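Local coordinates for protein putative mannose-6-phosphate isomerase YvyI (PDB 1QWR) that probably catalyses the interconversion of D-mannose 6-phosphate and D-fructose 6-phosphate, with one bound zinc ion per subunit, at residues 8-16 and 49-57. Numbering follows the deposited sequence.
Sequences PIFLTPVFK and KGPSTVANG
In a short antiparallel beta pairing within the cupin-type catalytic region of this type 1 phosphomannose isomerase, L11 and V54 form a non-hydrogen-bonded pair, their side chains diverging. The two backbone bonds flanking it are A55 N to F10 O (2.8 Å) and T12 N to T53 O (2.9 Å). Beyond A55 the side-chain amide of N56 takes the place of a backbone acceptor: OD1 accepts F10 N at 2.7 Å, while ND2 gives a nearly straight bond (177°) to P8 O, which lies in the amide plane. Gripped at both ends, the amide is fixed in rotation, its plane 76° from that of the F10 ring, with OD1 at the ring edge. CG of N56 sits between its own backbone N and carbonyl carbon (chi1 67°), which turns the amide back onto the strand. I9 CG2 packs on V54 CG1 at 3.9 Å, and L11 CB on S52 CB. Past T12 the chains part: a water joins T12 O and T53 OG1, and V14 CG2 rests against P51 O (3.4 Å). K16, its chain bent at chi2, brings NZ to K49 O (2.8 Å) and also makes a cation-pi contact with W42. I9 and V54 both reach L67 of helix 64-70, V14 pairs with W42 of strand 38-44, and I9 and L11 bond through their backbones to strand 296-299.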
loop_
_atom_site.group_PDB
_atom_site.type_symbol
_atom_site.label_atom_id
_atom_site.label_comp_id
_atom_site.label_asym_id
_atom_site.label_seq_id
_atom_site.Cartn_x
_atom_site.Cartn_y
_atom_site.Cartn_z
ATOM N N PRO A 8 -10.648 7.095 17.290
ATOM C CA PRO A 8 -9.853 7.045 16.055
ATOM C C PRO A 8 -8.470 7.644 16.242
ATOM O O PRO A 8 -8.316 8.647 16.953
ATOM C CB PRO A 8 -10.706 7.843 15.063
ATOM C CG PRO A 8 -12.110 7.592 15.558
ATOM C CD PRO A 8 -11.954 7.735 17.053
ATOM N N ILE A 9 -7.463 7.042 15.606
ATOM C CA ILE A 9 -6.092 7.553 15.722
ATOM C C ILE A 9 -5.670 8.015 14.334
ATOM O O ILE A 9 -5.398 7.185 13.471
ATOM C CB ILE A 9 -5.139 6.438 16.221
ATOM C CG1 ILE A 9 -5.619 5.926 17.579
ATOM C CG2 ILE A 9 -3.681 6.950 16.286
ATOM C CD1 ILE A 9 -4.993 4.591 17.967
ATOM N N PHE A 10 -5.619 9.326 14.116
ATOM C CA PHE A 10 -5.248 9.849 12.806
ATOM C C PHE A 10 -3.742 9.928 12.683
ATOM O O PHE A 10 -3.038 10.154 13.674
ATOM C CB PHE A 10 -5.879 11.228 12.580
ATOM C CG PHE A 10 -7.359 11.173 12.308
ATOM C CD1 PHE A 10 -7.844 11.198 11.000
ATOM C CD2 PHE A 10 -8.262 11.044 13.358
ATOM C CE1 PHE A 10 -9.222 11.081 10.743
ATOM C CE2 PHE A 10 -9.645 10.927 13.117
ATOM C CZ PHE A 10 -10.120 10.943 11.805
ATOM N N LEU A 11 -3.258 9.733 11.461
ATOM C CA LEU A 11 -1.833 9.735 11.174
ATOM C C LEU A 11 -1.431 10.839 10.216
ATOM O O LEU A 11 -2.105 11.100 9.232
ATOM C CB LEU A 11 -1.419 8.376 10.584
ATOM C CG LEU A 11 -1.775 7.283 11.599
ATOM C CD1 LEU A 11 -1.638 5.913 11.006
ATOM C CD2 LEU A 11 -0.866 7.467 12.822
ATOM N N THR A 12 -0.309 11.473 10.515
ATOM C CA THR A 12 0.207 12.536 9.662
ATOM C C THR A 12 1.076 11.884 8.613
ATOM O O THR A 12 1.991 11.136 8.941
ATOM C CB THR A 12 1.070 13.506 10.452
ATOM O OG1 THR A 12 0.249 14.178 11.406
ATOM C CG2 THR A 12 1.726 14.533 9.498
ATOM N N PRO A 13 0.818 12.177 7.335
ATOM C CA PRO A 13 1.593 11.597 6.232
ATOM C C PRO A 13 3.079 11.973 6.132
ATOM O O PRO A 13 3.496 13.076 6.494
ATOM C CB PRO A 13 0.805 12.021 4.995
ATOM C CG PRO A 13 0.145 13.301 5.402
ATOM C CD PRO A 13 -0.254 13.059 6.843
ATOM N N VAL A 14 3.848 11.024 5.615
ATOM C CA VAL A 14 5.282 11.146 5.382
ATOM C C VAL A 14 5.411 11.063 3.862
ATOM O O VAL A 14 4.646 10.329 3.235
ATOM C CB VAL A 14 6.024 9.942 5.999
ATOM C CG1 VAL A 14 7.493 9.953 5.604
ATOM C CG2 VAL A 14 5.876 9.985 7.513
ATOM N N PHE A 15 6.357 11.783 3.258
ATOM C CA PHE A 15 6.487 11.736 1.804
ATOM C C PHE A 15 7.865 11.324 1.309
ATOM O O PHE A 15 8.871 11.565 1.974
ATOM C CB PHE A 15 6.105 13.093 1.199
ATOM C CG PHE A 15 4.670 13.479 1.451
ATOM C CD1 PHE A 15 3.645 12.983 0.649
ATOM C CD2 PHE A 15 4.345 14.290 2.525
ATOM C CE1 PHE A 15 2.295 13.290 0.926
ATOM C CE2 PHE A 15 3.016 14.602 2.813
ATOM C CZ PHE A 15 1.986 14.100 2.012
ATOM N N LYS A 16 7.904 10.713 0.127
ATOM C CA LYS A 16 9.164 10.283 -0.461
ATOM C C LYS A 16 9.289 10.727 -1.910
ATOM O O LYS A 16 8.426 10.433 -2.729
ATOM C CB LYS A 16 9.298 8.754 -0.436
ATOM C CG LYS A 16 9.270 8.125 0.941
ATOM C CD LYS A 16 10.456 8.573 1.794
ATOM C CE LYS A 16 10.522 7.773 3.088
ATOM N NZ LYS A 16 11.497 8.371 4.046
ATOM N N LYS A 49 12.290 3.950 8.329
ATOM C CA LYS A 49 12.696 4.976 7.359
ATOM C C LYS A 49 11.695 6.122 7.157
ATOM O O LYS A 49 11.983 7.094 6.463
ATOM C CB LYS A 49 12.998 4.322 6.012
ATOM C CG LYS A 49 14.254 3.452 6.014
ATOM C CD LYS A 49 14.520 2.929 4.608
ATOM C CE LYS A 49 15.740 1.997 4.555
ATOM N NZ LYS A 49 15.930 1.382 3.199
ATOM N N GLY A 50 10.514 6.013 7.754
ATOM C CA GLY A 50 9.546 7.079 7.617
ATOM C C GLY A 50 8.272 6.746 8.365
ATOM O O GLY A 50 7.250 6.521 7.731
ATOM N N PRO A 51 8.300 6.698 9.712
ATOM C CA PRO A 51 7.075 6.365 10.453
ATOM C C PRO A 51 6.065 7.506 10.572
ATOM O O PRO A 51 6.437 8.695 10.644
ATOM C CB PRO A 51 7.602 5.912 11.811
ATOM C CG PRO A 51 8.811 6.838 12.013
ATOM C CD PRO A 51 9.460 6.863 10.622
ATOM N N SER A 52 4.784 7.137 10.572
ATOM C CA SER A 52 3.707 8.099 10.722
ATOM C C SER A 52 3.707 8.595 12.154
ATOM O O SER A 52 4.088 7.878 13.060
ATOM C CB SER A 52 2.348 7.437 10.469
ATOM O OG SER A 52 2.296 6.811 9.200
ATOM N N THR A 53 3.251 9.821 12.363
ATOM C CA THR A 53 3.157 10.352 13.714
ATOM C C THR A 53 1.675 10.566 13.978
ATOM O O THR A 53 0.933 10.920 13.067
ATOM C CB THR A 53 3.899 11.701 13.848
ATOM O OG1 THR A 53 3.468 12.588 12.809
ATOM C CG2 THR A 53 5.390 11.500 13.727
ATOM N N VAL A 54 1.237 10.312 15.212
ATOM C CA VAL A 54 -0.160 10.495 15.589
ATOM C C VAL A 54 -0.523 11.968 15.498
ATOM O O VAL A 54 0.160 12.843 16.057
ATOM C CB VAL A 54 -0.408 9.986 17.003
ATOM C CG1 VAL A 54 -1.853 10.231 17.398
ATOM C CG2 VAL A 54 -0.061 8.511 17.073
ATOM N N ALA A 55 -1.611 12.233 14.793
ATOM C CA ALA A 55 -2.062 13.584 14.536
ATOM C C ALA A 55 -3.041 14.157 15.541
ATOM O O ALA A 55 -3.259 15.375 15.557
ATOM C CB ALA A 55 -2.677 13.649 13.120
ATOM N N ASN A 56 -3.613 13.311 16.393
ATOM C CA ASN A 56 -4.632 13.786 17.343
ATOM C C ASN A 56 -4.676 13.006 18.637
ATOM O O ASN A 56 -4.075 11.940 18.759
ATOM C CB ASN A 56 -6.024 13.629 16.743
ATOM C CG ASN A 56 -6.402 12.152 16.572
ATOM O OD1 ASN A 56 -5.726 11.419 15.852
ATOM N ND2 ASN A 56 -7.459 11.708 17.256
ATOM N N GLY A 57 -5.454 13.530 19.583
ATOM C CA GLY A 57 -5.637 12.862 20.859
ATOM C C GLY A 57 -4.441 12.865 21.786
ATOM O O GLY A 57 -3.448 13.544 21.528
HETATM O O HOH W 1 4.209 11.774 10.366
#